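Plasmin and fibronectin-binding protein A (Streptococcus pneumoniae, PDB 4MR0) acts as a fibronectin-dependent adhesin and invasin on the pneumococcal surface, binding human fibronectin, plasmin, plasminogen and serum albumin. Local coordinates at residues 388-393 against 433-438; 464-469 against 495-500. All blocks are in the same frame, centred on the assembly; numbering follows the deposited sequence.

Contact 1: 388-393 against 433-438; sequences LIKGNR and IAENIF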
ATOM      1  N   LEU A 388      -6.752  -4.237  -9.180  1.00 13.85           N
ATOM      2  CA  LEU A 388      -6.834  -3.226 -10.221  1.00 13.17           C
ATOM      3  C   LEU A 388      -6.130  -1.969  -9.733  1.00 12.56           C
ATOM      4  O   LEU A 388      -6.563  -1.332  -8.768  1.00 14.88           O
ATOM      5  CB  LEU A 388      -8.295  -2.908 -10.569  1.00 13.21           C
ATOM      6  CG  LEU A 388      -8.483  -1.779 -11.599  1.00 14.64           C
ATOM      7  CD1 LEU A 388      -7.771  -2.150 -12.903  1.00 13.19           C
ATOM      8  CD2 LEU A 388      -9.973  -1.532 -11.848  1.00 14.83           C
ATOM      9  N   ILE A 389      -5.024  -1.639 -10.388  1.00 11.96           N
ATOM     10  CA  ILE A 389      -4.234  -0.452 -10.075  1.00 12.72           C
ATOM     11  C   ILE A 389      -4.421   0.413 -11.313  1.00 14.20           C
ATOM     12  O   ILE A 389      -3.760   0.204 -12.336  1.00 13.77           O
ATOM     13  CB  ILE A 389      -2.756  -0.821  -9.899  1.00 13.37           C
ATOM     14  CG1 ILE A 389      -2.626  -1.844  -8.766  1.00 13.70           C
ATOM     15  CG2 ILE A 389      -1.944   0.430  -9.596  1.00 16.03           C
ATOM     16  CD1 ILE A 389      -1.364  -2.684  -8.824  1.00 13.27           C
ATOM     17  N   LYS A 390      -5.319   1.388 -11.209  1.00 14.55           N
ATOM     18  CA  LYS A 390      -5.659   2.218 -12.357  1.00 16.44           C
ATOM     19  C   LYS A 390      -5.756   3.724 -12.160  1.00 15.26           C
ATOM     20  O   LYS A 390      -6.273   4.212 -11.146  1.00 11.73           O
ATOM     21  CB  LYS A 390      -6.977   1.692 -12.927  1.00 19.69           C
ATOM     22  CG  LYS A 390      -7.560   2.479 -14.080  1.00 22.88           C
ATOM     23  CD  LYS A 390      -8.618   1.640 -14.778  1.00 27.72           C
ATOM     24  CE  LYS A 390      -9.934   2.382 -14.912  1.00 31.29           C
ATOM     25  NZ  LYS A 390     -10.524   2.686 -13.578  1.00 32.68           N
ATOM     26  N   GLY A 391      -5.255   4.451 -13.158  1.00 14.56           N
ATOM     27  CA  GLY A 391      -5.310   5.903 -13.143  1.00 15.51           C
ATOM     28  C   GLY A 391      -4.577   6.625 -12.033  1.00 15.04           C
ATOM     29  O   GLY A 391      -4.940   7.753 -11.682  1.00 16.33           O
ATOM     30  N   ASN A 392      -3.547   5.992 -11.483  1.00 14.73           N
ATOM     31  CA  ASN A 392      -2.772   6.592 -10.405  1.00 15.38           C
ATOM     32  C   ASN A 392      -1.586   7.370 -10.966  1.00 17.64           C
ATOM     33  O   ASN A 392      -1.165   7.154 -12.099  1.00 15.29           O
ATOM     34  CB  ASN A 392      -2.247   5.505  -9.467  1.00 15.23           C
ATOM     35  CG  ASN A 392      -3.359   4.708  -8.820  1.00 14.51           C
ATOM     36  OD1 ASN A 392      -3.983   5.160  -7.859  1.00 13.45           O
ATOM     37  ND2 ASN A 392      -3.621   3.516  -9.356  1.00 11.69           N
ATOM     38  N   ARG A 393      -1.060   8.284 -10.163  1.00 18.78           N
ATOM     39  CA  ARG A 393       0.099   9.070 -10.554  1.00 19.68           C
ATOM     40  C   ARG A 393       1.241   8.744  -9.586  1.00 19.60           C
ATOM     41  O   ARG A 393       1.125   8.959  -8.379  1.00 18.70           O
ATOM     42  CB  ARG A 393      -0.235  10.562 -10.500  1.00 23.98           C
ATOM     43  CG  ARG A 393       0.979  11.459 -10.601  1.00 30.74           C
ATOM     44  CD  ARG A 393       0.572  12.916 -10.654  1.00 36.04           C
ATOM     45  NE  ARG A 393       1.728  13.799 -10.531  1.00 42.09           N
ATOM     46  CZ  ARG A 393       1.658  15.126 -10.568  1.00 44.84           C
ATOM     47  NH1 ARG A 393       0.483  15.727 -10.726  1.00 45.99           N
ATOM     48  NH2 ARG A 393       2.762  15.853 -10.436  1.00 45.78           N
ATOM     49  N   ILE A 433      -2.706  -3.522 -14.220  1.00 13.43           N
ATOM     50  CA  ILE A 433      -2.001  -2.270 -13.982  1.00 14.32           C
ATOM     51  C   ILE A 433      -2.284  -1.466 -15.243  1.00 14.83           C
ATOM     52  O   ILE A 433      -1.663  -1.686 -16.283  1.00 15.18           O
ATOM     53  CB  ILE A 433      -0.490  -2.531 -13.832  1.00 14.07           C
ATOM     54  CG1 ILE A 433      -0.259  -3.467 -12.642  1.00 16.05           C
ATOM     55  CG2 ILE A 433       0.255  -1.228 -13.620  1.00 15.63           C
ATOM     56  CD1 ILE A 433       1.144  -4.038 -12.570  1.00 15.69           C
ATOM     57  N   ALA A 434      -3.221  -0.530 -15.152  1.00 14.42           N
ATOM     58  CA  ALA A 434      -3.610   0.229 -16.331  1.00 15.69           C
ATOM     59  C   ALA A 434      -3.766   1.726 -16.172  1.00 14.48           C
ATOM     60  O   ALA A 434      -4.133   2.219 -15.111  1.00 14.33           O
ATOM     61  CB  ALA A 434      -4.908  -0.343 -16.867  1.00 15.45           C
ATOM     62  N   GLU A 435      -3.477   2.439 -17.254  1.00 16.23           N
ATOM     63  CA  GLU A 435      -3.644   3.883 -17.304  1.00 17.57           C
ATOM     64  C   GLU A 435      -3.033   4.686 -16.157  1.00 15.96           C
ATOM     65  O   GLU A 435      -3.608   5.685 -15.720  1.00 16.77           O
ATOM     66  CB  GLU A 435      -5.142   4.194 -17.411  1.00 18.98           C
ATOM     67  CG  GLU A 435      -5.821   3.550 -18.623  1.00 21.31           C
ATOM     68  CD  GLU A 435      -7.286   3.214 -18.378  1.00 26.85           C
ATOM     69  OE1 GLU A 435      -8.069   4.128 -18.027  1.00 26.93           O
ATOM     70  OE2 GLU A 435      -7.658   2.028 -18.542  1.00 27.27           O
ATOM     71  N   ASN A 436      -1.875   4.256 -15.671  1.00 15.55           N
ATOM     72  CA  ASN A 436      -1.193   4.975 -14.597  1.00 15.75           C
ATOM     73  C   ASN A 436      -0.117   5.857 -15.227  1.00 15.99           C
ATOM     74  O   ASN A 436       0.397   5.541 -16.300  1.00 17.08           O
ATOM     75  CB  ASN A 436      -0.525   3.992 -13.627  1.00 12.65           C
ATOM     76  CG  ASN A 436      -1.520   3.080 -12.942  1.00 12.07           C
ATOM     77  OD1 ASN A 436      -2.216   3.490 -12.017  1.00 13.19           O
ATOM     78  ND2 ASN A 436      -1.602   1.839 -13.405  1.00 11.33           N
ATOM     79  N   ILE A 437       0.223   6.956 -14.564  1.00 17.13           N
ATOM     80  CA  ILE A 437       1.259   7.847 -15.074  1.00 18.01           C
ATOM     81  C   ILE A 437       2.436   7.804 -14.109  1.00 19.13           C
ATOM     82  O   ILE A 437       2.252   7.917 -12.894  1.00 19.00           O
ATOM     83  CB  ILE A 437       0.782   9.315 -15.173  1.00 20.33           C
ATOM     84  CG1 ILE A 437      -0.473   9.410 -16.041  1.00 20.55           C
ATOM     85  CG2 ILE A 437       1.895  10.182 -15.772  1.00 19.85           C
ATOM     86  CD1 ILE A 437      -1.740   8.974 -15.335  1.00 25.58           C
ATOM     87  N   PHE A 438       3.638   7.625 -14.648  1.00 18.94           N
ATOM     88  CA  PHE A 438       4.840   7.596 -13.821  1.00 18.11           C
ATOM     89  C   PHE A 438       5.786   8.711 -14.265  1.00 21.21           C
ATOM     90  O   PHE A 438       6.079   8.844 -15.457  1.00 20.77           O
ATOM     91  CB  PHE A 438       5.579   6.255 -13.947  1.00 17.52           C
ATOM     92  CG  PHE A 438       4.747   5.046 -13.603  1.00 17.53           C
ATOM     93  CD1 PHE A 438       3.783   4.569 -14.487  1.00 14.21           C
ATOM     94  CD2 PHE A 438       4.948   4.370 -12.404  1.00 15.58           C
ATOM     95  CE1 PHE A 438       3.036   3.427 -14.190  1.00 17.18           C
ATOM     96  CE2 PHE A 438       4.208   3.227 -12.095  1.00 17.14           C
ATOM     97  CZ  PHE A 438       3.250   2.756 -12.987  1.00 16.67           C
TER
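Asn-436 grips the 388-393 segment with both ends of its amide. Asn-436 OD1 accepts two N-H groups from Asn-392: the backbone N at 2.9 Å and the side-chain ND2 at 3.0 Å, the latter in the carbonyl plane. The two amides lie side by side and nearly coplanar (8° apart), one rung of an asparagine ladder like those inside pectate lyase-type right-handed beta-helices. At the other end Asn-436 ND2 gives an almost straight bond (169°) to Ile-389 O, 2.9 Å away, approaching from above the carbonyl plane. Ile-389 O also receives Ala-434 N at 3.0 Å, from the opposite face, so it is doubly satisfied. With CG anti to the carbonyl carbon (chi1 -62°), the amide of Asn-436 reaches across to both partners. Backbone bonds flank it: Gly-391 N to Ala-434 O (3.2 Å) and Ile-437 N to Asn-392 O (2.8 Å). Gly-391 and Glu-435, both with positive phi, bend the two chains in step. Asn-392 is satisfied on its far side too, its OD1 by Asn-369 N and its ND2 by Ile-366 O. Inside, Ile-389 CD1 packs on Ile-433 CG1 at 4.1 Å. Strand 364-372 flanks segment 388-393 and strand 462-473 flanks 433-438, while Val-413 of strand 410-415 meets both isoleucines across the beta-helix interior.

Contact 2: 464-469 against 495-500; sequences ITVTKN and SENSIF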
ATOM      1  N   ILE A 464      -1.702 -11.465 -15.815  1.00 16.11           N
ATOM      2  CA  ILE A 464      -1.108 -10.171 -15.526  1.00 14.35           C
ATOM      3  C   ILE A 464      -1.332  -9.275 -16.740  1.00 13.44           C
ATOM      4  O   ILE A 464      -1.010  -9.667 -17.861  1.00 14.23           O
ATOM      5  CB  ILE A 464       0.419 -10.301 -15.306  1.00 13.95           C
ATOM      6  CG1 ILE A 464       0.711 -11.316 -14.193  1.00 16.18           C
ATOM      7  CG2 ILE A 464       1.009  -8.939 -14.989  1.00 12.42           C
ATOM      8  CD1 ILE A 464       0.051 -10.993 -12.855  1.00 16.90           C
ATOM      9  N   THR A 465      -1.865  -8.079 -16.511  1.00 14.00           N
ATOM     10  CA  THR A 465      -2.126  -7.136 -17.597  1.00 14.72           C
ATOM     11  C   THR A 465      -1.532  -5.767 -17.294  1.00 15.91           C
ATOM     12  O   THR A 465      -1.831  -5.164 -16.257  1.00 14.87           O
ATOM     13  CB  THR A 465      -3.647  -6.960 -17.837  1.00 17.43           C
ATOM     14  OG1 THR A 465      -4.216  -8.207 -18.252  1.00 17.98           O
ATOM     15  CG2 THR A 465      -3.911  -5.905 -18.913  1.00 17.67           C
ATOM     16  N   VAL A 466      -0.687  -5.284 -18.200  1.00 14.99           N
ATOM     17  CA  VAL A 466      -0.061  -3.974 -18.062  1.00 15.34           C
ATOM     18  C   VAL A 466      -0.415  -3.221 -19.341  1.00 16.45           C
ATOM     19  O   VAL A 466       0.198  -3.441 -20.398  1.00 15.48           O
ATOM     20  CB  VAL A 466       1.472  -4.088 -17.935  1.00 15.69           C
ATOM     21  CG1 VAL A 466       2.073  -2.705 -17.745  1.00 14.78           C
ATOM     22  CG2 VAL A 466       1.838  -4.999 -16.756  1.00 14.82           C
ATOM     23  N   THR A 467      -1.398  -2.330 -19.243  1.00 16.17           N
ATOM     24  CA  THR A 467      -1.866  -1.603 -20.420  1.00 17.54           C
ATOM     25  C   THR A 467      -2.052  -0.102 -20.274  1.00 17.84           C
ATOM     26  O   THR A 467      -2.406   0.396 -19.208  1.00 16.36           O
ATOM     27  CB  THR A 467      -3.223  -2.158 -20.885  1.00 17.21           C
ATOM     28  OG1 THR A 467      -4.154  -2.077 -19.793  1.00 18.62           O
ATOM     29  CG2 THR A 467      -3.096  -3.602 -21.333  1.00 16.22           C
ATOM     30  N   LYS A 468      -1.838   0.600 -21.385  1.00 17.44           N
ATOM     31  CA  LYS A 468      -2.022   2.041 -21.462  1.00 18.47           C
ATOM     32  C   LYS A 468      -1.400   2.887 -20.363  1.00 18.93           C
ATOM     33  O   LYS A 468      -1.918   3.947 -20.026  1.00 19.43           O
ATOM     34  CB  LYS A 468      -3.517   2.356 -21.574  1.00 21.74           C
ATOM     35  CG  LYS A 468      -4.122   1.892 -22.901  1.00 24.57           C
ATOM     36  CD  LYS A 468      -5.570   2.330 -23.078  1.00 28.96           C
ATOM     37  CE  LYS A 468      -6.062   1.981 -24.489  1.00 33.14           C
ATOM     38  NZ  LYS A 468      -7.501   2.324 -24.718  1.00 36.43           N
ATOM     39  N   ASN A 469      -0.289   2.425 -19.805  1.00 19.13           N
ATOM     40  CA  ASN A 469       0.396   3.198 -18.787  1.00 19.03           C
ATOM     41  C   ASN A 469       1.342   4.160 -19.498  1.00 20.43           C
ATOM     42  O   ASN A 469       1.817   3.876 -20.604  1.00 20.42           O
ATOM     43  CB  ASN A 469       1.203   2.288 -17.865  1.00 18.54           C
ATOM     44  CG  ASN A 469       0.335   1.321 -17.103  1.00 15.75           C
ATOM     45  OD1 ASN A 469       0.142   0.179 -17.517  1.00 17.00           O
ATOM     46  ND2 ASN A 469      -0.204   1.777 -15.988  1.00 13.40           N
ATOM     47  N   SER A 495       0.461  -4.145 -23.325  1.00 16.35           N
ATOM     48  CA  SER A 495       0.101  -3.437 -24.548  1.00 18.29           C
ATOM     49  C   SER A 495      -0.252  -1.970 -24.418  1.00 18.24           C
ATOM     50  O   SER A 495      -0.704  -1.508 -23.375  1.00 17.53           O
ATOM     51  CB  SER A 495      -1.072  -4.154 -25.216  1.00 17.60           C
ATOM     52  OG  SER A 495      -0.787  -5.522 -25.414  1.00 21.57           O
ATOM     53  N   GLU A 496      -0.041  -1.247 -25.513  1.00 19.64           N
ATOM     54  CA  GLU A 496      -0.339   0.175 -25.604  1.00 21.13           C
ATOM     55  C   GLU A 496       0.231   1.062 -24.505  1.00 20.85           C
ATOM     56  O   GLU A 496      -0.352   2.091 -24.152  1.00 20.09           O
ATOM     57  CB  GLU A 496      -1.851   0.366 -25.720  1.00 24.81           C
ATOM     58  CG  GLU A 496      -2.408  -0.271 -26.988  1.00 29.65           C
ATOM     59  CD  GLU A 496      -3.903  -0.090 -27.141  1.00 33.25           C
ATOM     60  OE1 GLU A 496      -4.672  -0.762 -26.418  1.00 35.91           O
ATOM     61  OE2 GLU A 496      -4.307   0.733 -27.987  1.00 36.40           O
ATOM     62  N   ASN A 497       1.384   0.673 -23.976  1.00 19.34           N
ATOM     63  CA  ASN A 497       2.034   1.468 -22.953  1.00 18.71           C
ATOM     64  C   ASN A 497       2.950   2.462 -23.673  1.00 19.34           C
ATOM     65  O   ASN A 497       3.487   2.153 -24.742  1.00 19.31           O
ATOM     66  CB  ASN A 497       2.856   0.568 -22.023  1.00 15.68           C
ATOM     67  CG  ASN A 497       1.991  -0.406 -21.231  1.00 15.43           C
ATOM     68  OD1 ASN A 497       1.295  -0.014 -20.295  1.00 13.69           O
ATOM     69  ND2 ASN A 497       2.028  -1.679 -21.611  1.00 12.48           N
ATOM     70  N   SER A 498       3.107   3.654 -23.100  1.00 19.62           N
ATOM     71  CA  SER A 498       3.975   4.680 -23.673  1.00 22.50           C
ATOM     72  C   SER A 498       5.151   4.920 -22.727  1.00 23.40           C
ATOM     73  O   SER A 498       4.961   5.267 -21.561  1.00 24.16           O
ATOM     74  CB  SER A 498       3.213   5.994 -23.882  1.00 23.07           C
ATOM     75  OG  SER A 498       2.251   5.886 -24.916  1.00 26.39           O
ATOM     76  N   ILE A 499       6.366   4.734 -23.232  1.00 23.34           N
ATOM     77  CA  ILE A 499       7.561   4.928 -22.424  1.00 24.50           C
ATOM     78  C   ILE A 499       8.473   6.022 -22.982  1.00 26.43           C
ATOM     79  O   ILE A 499       9.034   5.878 -24.070  1.00 27.30           O
ATOM     80  CB  ILE A 499       8.362   3.617 -22.317  1.00 23.23           C
ATOM     81  CG1 ILE A 499       7.456   2.505 -21.780  1.00 23.62           C
ATOM     82  CG2 ILE A 499       9.564   3.813 -21.403  1.00 21.11           C
ATOM     83  CD1 ILE A 499       8.129   1.157 -21.662  1.00 25.89           C
ATOM     84  N   PHE A 500       8.616   7.112 -22.229  1.00 27.50           N
ATOM     85  CA  PHE A 500       9.461   8.233 -22.644  1.00 28.95           C
ATOM     86  C   PHE A 500      10.745   8.314 -21.819  1.00 30.99           C
ATOM     87  O   PHE A 500      10.721   8.783 -20.679  1.00 32.38           O
ATOM     88  CB  PHE A 500       8.729   9.573 -22.482  1.00 27.36           C
ATOM     89  CG  PHE A 500       7.480   9.705 -23.304  1.00 26.72           C
ATOM     90  CD1 PHE A 500       6.308   9.054 -22.930  1.00 26.76           C
ATOM     91  CD2 PHE A 500       7.462  10.520 -24.437  1.00 27.28           C
ATOM     92  CE1 PHE A 500       5.133   9.211 -23.676  1.00 25.80           C
ATOM     93  CE2 PHE A 500       6.296  10.683 -25.187  1.00 25.54           C
ATOM     94  CZ  PHE A 500       5.129  10.029 -24.803  1.00 25.33           C
TER
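Asn-497 holds segment 464-469 through both ends of its amide. Asn-497 ND2 donates to Val-466 O at 2.8 Å and 169°, with the acceptor lying in the plane of the amide although the donor stands well above the carbonyl plane of Val-466. Asn-497 OD1 takes the backbone N of Asn-469 at 2.9 Å. The first torsion of Asn-497, chi1 -65°, sets CG anti to the carbonyl carbon and beside the backbone N, which lays the amide across the turn between these two partners. Ser-495 N reaches Val-466 O (3.0 Å) from the face opposite to ND2, giving this carbonyl two donors. Further along, Lys-468 N bonds to Ser-495 O at 3.1 Å, and beyond the bend Ser-498 N bonds to Asn-469 O at 2.8 Å.

The bend itself lies at Lys-468 and Glu-496, both with positive phi, on successive coils. Their extended side chains run side by side toward solvent; Lys-468 CE touches Glu-496 OE1 at 3.6 Å, but Lys-468 NZ stays 4.5 Å from Glu-496 OE1, beyond a salt bridge. On the inner side, the side chains of Val-466 and Asn-497 cross at about a right angle, with Val-466 CG1 3.8 Å from Asn-497 OD1. The amides of Asn-469 and Asn-497 lie nearly coplanar, consistent with neighbouring steps of an asparagine ladder. The contact joins repeats PbH1 4 and PbH1 5 of the beta-helix. Strand 431-440 pairs with strand 462-473 on the side away from 490-500, with Ala-434 on Thr-467, and strand 515-523 follows on the far side, where Ser-495 OG bonds to Leu-518 N and Asn-497 N to Asn-520 OD1.

Overall arrangement
Contacts 1 and 2 are successive pairings along the parallel beta-helix region of the adhesin, their centres 10 Å apart. Strands 431-440 and 462-473 lie next to each other, and probable backbone hydrogen bonds join the contacts: Ile-433 N to Thr-465 O at 2.8 Å and Glu-435 N to Thr-467 O at 3.0 Å. The positive-phi bends and the asparagines that follow them line up from coil to coil, through Asn-392, Asn-436, Asn-469 and Asn-497. Contact 1 lies nearer the middle of the chain, with the side chain of Ile-389 about 9 Å from a bound calcium ion; the side chain of Thr-467 in contact 2 is about 13 Å from a bound calcium ion.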